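C protein alpha-antigen (Streptococcus agalactiae, PDB 1YWM) may play a role in both virulence and immunity as a cell-wall-anchored surface protein, of which this chain holds the N-terminal domain. Local coordinates at residues 127-130 against 131-135; 172-175 against 176-179; 145-148 against 149-153; 44-47 against 48-52. All blocks are in the same frame, centred on the assembly; numbering follows the deposited sequence.

Contact 1 of 4, residues 127-130 against 131-135; sequences RDKI and EEVRT
R127 O is gripped twice: E131 N donates to it along the helix at 3.1 Å, and a water donates to it as well. The same water gives its second hydrogen to the carboxylate, at 2.7 Å from E131 OE1, and so ties the acid to the preceding turn. The E131 chain turns about its CB-CG bond (chi2 -48°), which folds the carboxylate back beside the helix instead of letting it run outward; OE1 also takes a weak, 3.5 Å salt bridge from R134 NE, while R134 NH2 pairs with D155 of helix 144-163. Further i to i+4 backbone bonds carry the ladder on, among them V133 N to K129 O at 3.0 Å. This is the first helix of the antiparallel three-helix bundle, 124-137, and its faces differ accordingly: acids on the outside, the branched, apolar I130 and V133 turned to helices 144-163 and 168-182. K129 stands at the border. Its aliphatic part crosses E132 at about a right angle, with CD 3.7 Å from E132 OE2, yet its NZ bonds to N179 of helix 168-182 and lies 3.6 Å from V133 CG2. Farther round, I130 and R134 run alongside each other; the methyl I130 CG2 lies 3.7 Å from R134 NH1, meeting the guanidinium obliquely.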
loop_
_atom_site.group_PDB
_atom_site.type_symbol
_atom_site.label_atom_id
_atom_site.label_comp_id
_atom_site.label_asym_id
_atom_site.label_seq_id
_atom_site.Cartn_x
_atom_site.Cartn_y
_atom_site.Cartn_z
ATOM N N ARG A 127 3.844 -4.117 -9.833
ATOM C CA ARG A 127 2.672 -4.020 -10.710
ATOM C C ARG A 127 3.071 -4.052 -12.192
ATOM O O ARG A 127 2.399 -4.670 -13.011
ATOM C CB ARG A 127 1.863 -2.760 -10.393
ATOM C CG ARG A 127 1.027 -2.891 -9.097
ATOM C CD ARG A 127 0.366 -1.520 -8.690
ATOM N NE ARG A 127 -0.356 -1.635 -7.426
ATOM C CZ ARG A 127 -1.526 -2.242 -7.266
ATOM N NH1 ARG A 127 -2.071 -2.289 -6.061
ATOM N NH2 ARG A 127 -2.180 -2.789 -8.299
ATOM N N ASP A 128 4.190 -3.406 -12.521
ATOM C CA ASP A 128 4.727 -3.447 -13.880
ATOM C C ASP A 128 5.119 -4.863 -14.237
ATOM O O ASP A 128 4.810 -5.332 -15.328
ATOM C CB ASP A 128 5.995 -2.591 -13.980
ATOM C CG ASP A 128 5.696 -1.121 -14.042
ATOM O OD1 ASP A 128 4.521 -0.759 -14.265
ATOM O OD2 ASP A 128 6.584 -0.260 -13.881
ATOM N N LYS A 129 5.830 -5.523 -13.334
ATOM C CA LYS A 129 6.228 -6.919 -13.551
ATOM C C LYS A 129 5.019 -7.822 -13.796
ATOM O O LYS A 129 5.023 -8.697 -14.690
ATOM C CB LYS A 129 7.068 -7.446 -12.381
ATOM C CG LYS A 129 7.762 -8.763 -12.653
ATOM C CD LYS A 129 8.785 -8.616 -13.811
ATOM C CE LYS A 129 9.701 -9.818 -13.954
ATOM N NZ LYS A 129 8.947 -11.109 -14.042
ATOM N N ILE A 130 3.995 -7.657 -12.976
ATOM C CA ILE A 130 2.792 -8.430 -13.155
ATOM C C ILE A 130 2.193 -8.222 -14.541
ATOM O O ILE A 130 1.776 -9.196 -15.184
ATOM C CB ILE A 130 1.739 -8.116 -12.052
ATOM C CG1 ILE A 130 2.163 -8.727 -10.707
ATOM C CG2 ILE A 130 0.346 -8.657 -12.503
ATOM C CD1 ILE A 130 1.317 -8.189 -9.487
ATOM N N GLU A 131 2.146 -6.971 -15.015
ATOM C CA GLU A 131 1.557 -6.701 -16.344
ATOM C C GLU A 131 2.430 -7.283 -17.455
ATOM O O GLU A 131 1.911 -7.758 -18.462
ATOM C CB GLU A 131 1.335 -5.187 -16.582
ATOM C CG GLU A 131 0.196 -4.590 -15.726
ATOM C CD GLU A 131 -1.087 -5.423 -15.764
ATOM O OE1 GLU A 131 -1.613 -5.801 -14.668
ATOM O OE2 GLU A 131 -1.563 -5.708 -16.897
ATOM N N GLU A 132 3.740 -7.279 -17.252
ATOM C CA GLU A 132 4.657 -7.865 -18.249
ATOM C C GLU A 132 4.462 -9.382 -18.371
ATOM O O GLU A 132 4.420 -9.930 -19.500
ATOM C CB GLU A 132 6.097 -7.514 -17.922
ATOM C CG GLU A 132 6.352 -6.003 -18.008
ATOM C CD GLU A 132 7.644 -5.563 -17.344
ATOM O OE1 GLU A 132 7.977 -4.371 -17.470
ATOM O OE2 GLU A 132 8.314 -6.387 -16.673
ATOM N N VAL A 133 4.300 -10.062 -17.236
ATOM C CA VAL A 133 4.080 -11.523 -17.261
ATOM C C VAL A 133 2.693 -11.821 -17.832
ATOM O O VAL A 133 2.512 -12.784 -18.573
ATOM C CB VAL A 133 4.282 -12.172 -15.870
ATOM C CG1 VAL A 133 3.956 -13.687 -15.879
ATOM C CG2 VAL A 133 5.712 -11.908 -15.363
ATOM N N ARG A 134 1.699 -11.011 -17.469
ATOM C CA ARG A 134 0.365 -11.166 -18.019
ATOM C C ARG A 134 0.409 -11.086 -19.550
ATOM O O ARG A 134 -0.199 -11.913 -20.263
ATOM C CB ARG A 134 -0.528 -10.017 -17.496
ATOM C CG ARG A 134 -2.006 -10.242 -17.605
ATOM C CD ARG A 134 -2.863 -9.115 -16.965
ATOM N NE ARG A 134 -2.700 -8.995 -15.503
ATOM C CZ ARG A 134 -3.310 -9.795 -14.605
ATOM N NH1 ARG A 134 -3.153 -9.633 -13.280
ATOM N NH2 ARG A 134 -4.085 -10.767 -15.039
ATOM N N THR A 135 1.126 -10.084 -20.059
ATOM C CA THR A 135 1.196 -9.862 -21.501
ATOM C C THR A 135 1.869 -11.079 -22.161
ATOM O O THR A 135 1.387 -11.617 -23.149
ATOM C CB THR A 135 1.989 -8.566 -21.807
ATOM O OG1 THR A 135 1.188 -7.436 -21.429
ATOM C CG2 THR A 135 2.149 -8.381 -23.318
HETATM O O HOH W 1 -0.325 -5.142 -12.439
#

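Contact 2 of 4, residues 172-175 against 176-179; sequences DSKI and VEVN
I175 and N179 run alongside each other, one turn apart. At I175 CB the side chain divides. The CG2 branch lies anti to the backbone N (chi1 of CG1 is -72°), which turns this methyl up the helix until it comes 4.0 Å from N179 ND2. The other branch, CG1, runs down the helix and carries CD1; the side chain as a whole touches L126 of helix 124-137. A branched apolar side chain suits a place partly covered by the neighbouring helix. N179 returns the contact through its amide, whose CG rests 3.2 Å from I175 O. That carbonyl is already bonded by N179 N at 2.9 Å, and the amide uses OD1 to accept from K129 NZ. On another side of the helix, K174 and E177 form a looser pair: a water donates to E177 OE1 at 2.8 Å and accepts from K174 NZ at 3.2 Å, bridging opposite charges whose own atoms stay apart. V178 has a β-branch against the preceding turn, CG2 being 3.2 Å from K174 O, and its compact shape suits the inner face. Helix 168-182 is thus the third member of the three-helix bundle: V178 fits between K129, I130 and V133 of helix 124-137 and L154 and I157 of helix 144-163, while K174 touches I161.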
loop_
_atom_site.group_PDB
_atom_site.type_symbol
_atom_site.label_atom_id
_atom_site.label_comp_id
_atom_site.label_asym_id
_atom_site.label_seq_id
_atom_site.Cartn_x
_atom_site.Cartn_y
_atom_site.Cartn_z
ATOM N N ASP A 172 8.966 -6.998 -2.421
ATOM C CA ASP A 172 10.107 -7.585 -3.113
ATOM C C ASP A 172 9.997 -9.115 -3.187
ATOM O O ASP A 172 10.363 -9.719 -4.198
ATOM C CB ASP A 172 11.437 -7.148 -2.476
ATOM C CG ASP A 172 11.722 -5.657 -2.658
ATOM O OD1 ASP A 172 11.043 -4.972 -3.462
ATOM O OD2 ASP A 172 12.613 -5.076 -2.010
ATOM N N SER A 173 9.475 -9.737 -2.143
ATOM C CA SER A 173 9.263 -11.181 -2.177
ATOM C C SER A 173 8.193 -11.589 -3.220
ATOM O O SER A 173 8.305 -12.641 -3.886
ATOM C CB SER A 173 8.977 -11.745 -0.782
ATOM O OG SER A 173 7.653 -11.479 -0.367
ATOM N N LYS A 174 7.192 -10.733 -3.408
ATOM C CA LYS A 174 6.144 -11.015 -4.403
ATOM C C LYS A 174 6.699 -10.856 -5.834
ATOM O O LYS A 174 6.212 -11.488 -6.763
ATOM C CB LYS A 174 4.897 -10.133 -4.165
ATOM C CG LYS A 174 4.103 -10.519 -2.932
ATOM C CD LYS A 174 3.069 -9.470 -2.643
ATOM C CE LYS A 174 2.085 -9.833 -1.511
ATOM N NZ LYS A 174 2.428 -10.986 -0.636
ATOM N N ILE A 175 7.693 -9.988 -6.018
ATOM C CA ILE A 175 8.317 -9.841 -7.324
ATOM C C ILE A 175 8.986 -11.165 -7.708
ATOM O O ILE A 175 8.874 -11.612 -8.865
ATOM C CB ILE A 175 9.333 -8.673 -7.362
ATOM C CG1 ILE A 175 8.587 -7.343 -7.318
ATOM C CG2 ILE A 175 10.207 -8.731 -8.654
ATOM C CD1 ILE A 175 9.493 -6.107 -7.124
ATOM N N VAL A 176 9.656 -11.775 -6.724
ATOM C CA VAL A 176 10.273 -13.085 -6.896
ATOM C C VAL A 176 9.196 -14.128 -7.206
ATOM O O VAL A 176 9.391 -14.944 -8.117
ATOM C CB VAL A 176 11.121 -13.544 -5.660
ATOM C CG1 VAL A 176 11.646 -15.001 -5.853
ATOM C CG2 VAL A 176 12.279 -12.596 -5.415
ATOM N N GLU A 177 8.089 -14.139 -6.446
ATOM C CA GLU A 177 6.995 -15.061 -6.765
ATOM C C GLU A 177 6.502 -14.915 -8.223
ATOM O O GLU A 177 6.148 -15.926 -8.874
ATOM C CB GLU A 177 5.819 -14.902 -5.785
ATOM C CG GLU A 177 6.142 -15.349 -4.357
ATOM C CD GLU A 177 5.019 -15.045 -3.371
ATOM O OE1 GLU A 177 3.868 -14.881 -3.812
ATOM O OE2 GLU A 177 5.288 -14.972 -2.149
ATOM N N VAL A 178 6.439 -13.671 -8.708
ATOM C CA VAL A 178 5.930 -13.377 -10.059
ATOM C C VAL A 178 6.930 -13.910 -11.088
ATOM O O VAL A 178 6.539 -14.500 -12.100
ATOM C CB VAL A 178 5.655 -11.864 -10.250
ATOM C CG1 VAL A 178 5.395 -11.500 -11.749
ATOM C CG2 VAL A 178 4.402 -11.449 -9.419
ATOM N N ASN A 179 8.226 -13.692 -10.840
ATOM C CA ASN A 179 9.263 -14.237 -11.723
ATOM C C ASN A 179 9.187 -15.748 -11.821
ATOM O O ASN A 179 9.371 -16.320 -12.923
ATOM C CB ASN A 179 10.660 -13.892 -11.207
ATOM C CG ASN A 179 10.921 -12.421 -11.157
ATOM O OD1 ASN A 179 10.321 -11.650 -11.895
ATOM N ND2 ASN A 179 11.850 -12.012 -10.283
HETATM O O HOH W 2 2.022 -13.845 -2.047
#

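Contact 3 of 4, residues 145-148 against 149-153; sequences ESRT and EVLTG
R147 and L151 form the closely packed part, their chains leaving the helix in the same direction. R147 CG stands 3.8 Å from L151 CD1, a contact between methylene and methyl in which arginine serves as a hydrocarbon. Its chain runs straight from the backbone (chi1 172°) and bends only at chi3, carrying the guanidinium off to the carbonyls of A137 and D139, which hold NE and NH2. In the backbone between them, L151 N bonds to R147 O at 2.8 Å, with an N-H...O angle of 168°. V150 is buried, its CG2 lying 3.4 Å from S146 O. The solvent side is built differently. There T148 O takes two bonds from one residue, from T152 N and from T152 OG1, both at 2.9 Å and from opposite faces of the carbonyl plane. Threonine can do this because its hydroxyl folds back onto the preceding turn, which suits an exposed helical site. The E149 chain is extended, and it meets the preceding turn through CB. Within the three-helix bundle, this part of helix 144-163 packs on helix 124-137, with V150 against V133 and L151 against R134 and A137, while L184 and L185 of the loop after helix 168-182 cover V150.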
loop_
_atom_site.group_PDB
_atom_site.type_symbol
_atom_site.label_atom_id
_atom_site.label_comp_id
_atom_site.label_asym_id
_atom_site.label_seq_id
_atom_site.Cartn_x
_atom_site.Cartn_y
_atom_site.Cartn_z
ATOM N N GLU A 145 -3.411 -24.364 -20.571
ATOM C CA GLU A 145 -3.331 -24.850 -19.196
ATOM C C GLU A 145 -2.235 -24.105 -18.402
ATOM O O GLU A 145 -2.447 -23.722 -17.234
ATOM C CB GLU A 145 -3.061 -26.366 -19.166
ATOM C CG GLU A 145 -4.149 -27.243 -19.814
ATOM C CD GLU A 145 -4.349 -27.020 -21.324
ATOM O OE1 GLU A 145 -3.354 -26.805 -22.075
ATOM O OE2 GLU A 145 -5.524 -27.055 -21.770
ATOM N N SER A 146 -1.066 -23.906 -19.013
ATOM C CA SER A 146 -0.033 -23.130 -18.317
ATOM C C SER A 146 -0.396 -21.627 -18.185
ATOM O O SER A 146 -0.170 -21.016 -17.113
ATOM C CB SER A 146 1.365 -23.349 -18.904
ATOM O OG SER A 146 1.539 -22.701 -20.161
ATOM N N ARG A 147 -0.951 -21.044 -19.243
ATOM C CA ARG A 147 -1.408 -19.649 -19.176
ATOM C C ARG A 147 -2.342 -19.469 -17.973
ATOM O O ARG A 147 -2.221 -18.511 -17.202
ATOM C CB ARG A 147 -2.156 -19.273 -20.447
ATOM C CG ARG A 147 -2.845 -17.906 -20.386
ATOM C CD ARG A 147 -3.584 -17.528 -21.678
ATOM N NE ARG A 147 -2.614 -17.746 -22.796
ATOM C CZ ARG A 147 -2.630 -18.752 -23.660
ATOM N NH1 ARG A 147 -3.573 -19.675 -23.611
ATOM N NH2 ARG A 147 -1.685 -18.831 -24.586
ATOM N N THR A 148 -3.301 -20.375 -17.850
ATOM C CA THR A 148 -4.328 -20.240 -16.833
ATOM C C THR A 148 -3.724 -20.333 -15.436
ATOM O O THR A 148 -4.107 -19.584 -14.533
ATOM C CB THR A 148 -5.406 -21.294 -17.083
ATOM O OG1 THR A 148 -6.143 -20.902 -18.264
ATOM C CG2 THR A 148 -6.448 -21.319 -15.948
ATOM N N GLU A 149 -2.778 -21.249 -15.254
ATOM C CA GLU A 149 -2.143 -21.393 -13.948
ATOM C C GLU A 149 -1.354 -20.144 -13.601
ATOM O O GLU A 149 -1.385 -19.673 -12.459
ATOM C CB GLU A 149 -1.225 -22.634 -13.930
ATOM C CG GLU A 149 -0.412 -22.773 -12.648
ATOM C CD GLU A 149 0.490 -24.008 -12.661
ATOM O OE1 GLU A 149 1.014 -24.376 -11.590
ATOM O OE2 GLU A 149 0.685 -24.609 -13.748
ATOM N N VAL A 150 -0.643 -19.601 -14.586
ATOM C CA VAL A 150 0.149 -18.391 -14.365
ATOM C C VAL A 150 -0.776 -17.192 -14.057
ATOM O O VAL A 150 -0.559 -16.450 -13.072
ATOM C CB VAL A 150 1.107 -18.093 -15.529
ATOM C CG1 VAL A 150 1.734 -16.650 -15.417
ATOM C CG2 VAL A 150 2.225 -19.184 -15.577
ATOM N N LEU A 151 -1.823 -17.023 -14.854
ATOM C CA LEU A 151 -2.739 -15.879 -14.599
ATOM C C LEU A 151 -3.434 -15.991 -13.261
ATOM O O LEU A 151 -3.746 -14.960 -12.598
ATOM C CB LEU A 151 -3.772 -15.790 -15.719
ATOM C CG LEU A 151 -3.153 -15.391 -17.075
ATOM C CD1 LEU A 151 -4.271 -15.244 -18.100
ATOM C CD2 LEU A 151 -2.348 -14.107 -17.002
ATOM N N THR A 152 -3.716 -17.221 -12.834
ATOM C CA THR A 152 -4.354 -17.421 -11.533
ATOM C C THR A 152 -3.456 -16.888 -10.407
ATOM O O THR A 152 -3.923 -16.235 -9.451
ATOM C CB THR A 152 -4.612 -18.970 -11.316
ATOM O OG1 THR A 152 -5.722 -19.409 -12.117
ATOM C CG2 THR A 152 -5.079 -19.251 -9.876
ATOM N N GLY A 153 -2.169 -17.186 -10.515
ATOM C CA GLY A 153 -1.212 -16.746 -9.501
ATOM C C GLY A 153 -1.046 -15.226 -9.524
ATOM O O GLY A 153 -0.970 -14.552 -8.462
#

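Contact 4 of 4, residues 44-47 against 48-52; sequences DLYD and VKLGK
D47 O is the acceptor on which the end of this short helix closes: K52 N donates to it at 3.0 Å, and L50 N adds a weak bond at 3.2 Å. The first of these reaches back five residues. A second bond, from G51 N to V48 O at 2.8 Å, lies inside it, and G51 has positive phi (60°), a conformation that glycine adopts with little strain; together these make a Schellman motif that ends the helix. At the other end D44 is the N-cap, and its OD1 accepts from Y46 N at 3.1 Å, from above the carboxylate plane. Aspartate suits the position because its short acid reaches an amide left without a carbonyl in the first turn; its OD2 is hydrogen-bonded to S123 OG. Helix 45-49 therefore has a cap at both ends, and it follows directly on strand 40-44 of the fibronectin-like β-sandwich. The side chains pair across its single turn. Y46 and L50 meet obliquely, with L50 CD1 3.6 Å from Y46 CE1 and also near CZ; the ring, CG anti to the backbone N (chi1 173°), also touches T124 and R127 where the helical bundle begins. L45 CD2 lies 4.2 Å from V48 CG2, and the leucine continues onto I120 of strand 113-121, as suits two buried apolar residues. K52 bends at chi3 and chi4 and crosses D47 with its methylenes, CE 3.6 Å from D47 OD2, the ammonium staying farther off.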
loop_
_atom_site.group_PDB
_atom_site.type_symbol
_atom_site.label_atom_id
_atom_site.label_comp_id
_atom_site.label_asym_id
_atom_site.label_seq_id
_atom_site.Cartn_x
_atom_site.Cartn_y
_atom_site.Cartn_z
ATOM N N ASP A 44 1.192 3.334 0.033
ATOM C CA ASP A 44 1.857 2.783 -1.148
ATOM C C ASP A 44 2.103 3.955 -2.083
ATOM O O ASP A 44 1.141 4.629 -2.486
ATOM C CB ASP A 44 0.904 1.765 -1.794
ATOM C CG ASP A 44 1.525 1.027 -2.959
ATOM O OD1 ASP A 44 2.649 1.370 -3.428
ATOM O OD2 ASP A 44 0.920 0.068 -3.442
ATOM N N LEU A 45 3.366 4.231 -2.393
ATOM C CA LEU A 45 3.693 5.371 -3.258
ATOM C C LEU A 45 3.064 5.235 -4.645
ATOM O O LEU A 45 2.828 6.238 -5.320
ATOM C CB LEU A 45 5.196 5.552 -3.378
ATOM C CG LEU A 45 5.933 5.818 -2.048
ATOM C CD1 LEU A 45 7.400 6.041 -2.290
ATOM C CD2 LEU A 45 5.352 7.076 -1.409
ATOM N N TYR A 46 2.762 3.999 -5.055
ATOM C CA TYR A 46 2.006 3.805 -6.306
ATOM C C TYR A 46 0.690 4.588 -6.253
ATOM O O TYR A 46 0.324 5.305 -7.219
ATOM C CB TYR A 46 1.754 2.305 -6.543
ATOM C CG TYR A 46 0.845 2.021 -7.724
ATOM C CD1 TYR A 46 -0.494 1.761 -7.532
ATOM C CD2 TYR A 46 1.348 2.028 -9.044
ATOM C CE1 TYR A 46 -1.340 1.506 -8.612
ATOM C CE2 TYR A 46 0.500 1.750 -10.145
ATOM C CZ TYR A 46 -0.833 1.495 -9.904
ATOM O OH TYR A 46 -1.697 1.223 -10.939
ATOM N N ASP A 47 -0.004 4.447 -5.123
ATOM C CA ASP A 47 -1.283 5.111 -4.867
ATOM C C ASP A 47 -1.094 6.609 -4.751
ATOM O O ASP A 47 -1.910 7.380 -5.264
ATOM C CB ASP A 47 -1.939 4.599 -3.583
ATOM C CG ASP A 47 -2.365 3.151 -3.656
ATOM O OD1 ASP A 47 -2.734 2.602 -2.580
ATOM O OD2 ASP A 47 -2.389 2.487 -4.717
ATOM N N VAL A 48 -0.012 7.017 -4.082
ATOM C CA VAL A 48 0.311 8.449 -3.979
ATOM C C VAL A 48 0.507 9.121 -5.322
ATOM O O VAL A 48 -0.035 10.189 -5.579
ATOM C CB VAL A 48 1.551 8.689 -3.124
ATOM C CG1 VAL A 48 1.870 10.179 -3.046
ATOM C CG2 VAL A 48 1.296 8.145 -1.726
ATOM N N LYS A 49 1.272 8.489 -6.195
ATOM C CA LYS A 49 1.524 9.070 -7.499
ATOM C C LYS A 49 0.256 9.185 -8.342
ATOM O O LYS A 49 0.192 10.046 -9.199
ATOM C CB LYS A 49 2.652 8.320 -8.203
ATOM C CG LYS A 49 3.995 8.587 -7.519
ATOM C CD LYS A 49 5.188 8.339 -8.423
ATOM C CE LYS A 49 6.454 8.985 -7.838
ATOM N NZ LYS A 49 6.826 8.393 -6.491
ATOM N N LEU A 50 -0.751 8.350 -8.072
ATOM C CA LEU A 50 -2.065 8.471 -8.704
ATOM C C LEU A 50 -2.994 9.468 -7.988
ATOM O O LEU A 50 -4.178 9.573 -8.337
ATOM C CB LEU A 50 -2.771 7.103 -8.765
ATOM C CG LEU A 50 -2.049 6.015 -9.575
ATOM C CD1 LEU A 50 -2.805 4.692 -9.508
ATOM C CD2 LEU A 50 -1.835 6.460 -11.009
ATOM N N GLY A 51 -2.467 10.156 -6.976
ATOM C CA GLY A 51 -3.259 11.044 -6.144
ATOM C C GLY A 51 -4.409 10.404 -5.390
ATOM O O GLY A 51 -5.395 11.073 -5.068
ATOM N N LYS A 52 -4.290 9.118 -5.075
ATOM C CA LYS A 52 -5.342 8.380 -4.365
ATOM C C LYS A 52 -5.330 8.462 -2.836
ATOM O O LYS A 52 -6.272 7.985 -2.181
ATOM C CB LYS A 52 -5.245 6.897 -4.701
ATOM C CG LYS A 52 -5.716 6.495 -6.098
ATOM C CD LYS A 52 -5.417 4.993 -6.390
ATOM C CE LYS A 52 -5.631 4.072 -5.168
ATOM N NZ LYS A 52 -7.059 3.878 -4.755
#

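Overall arrangement
Along the chain contact 4 comes first, then contacts 1, 3 and 2. Contact 4 belongs to the β-sandwich, the other three to the antiparallel three-helix bundle, each on its own helix: 124-137, 144-163 and 168-182. Contact 1 is the hub. Its centre lies about 11 Å from that of contact 2, which it touches through K129 to N179 and V133 to V178, and about 13 Å from that of contact 3, met through V133 and V150. The nearest atoms of contacts 2 and 3 are about 6 Å apart. Contact 4, its centre about 19 Å from that of contact 1, touches it through Y46 and R127, at the junction of sandwich and bundle in an elongated two-part domain.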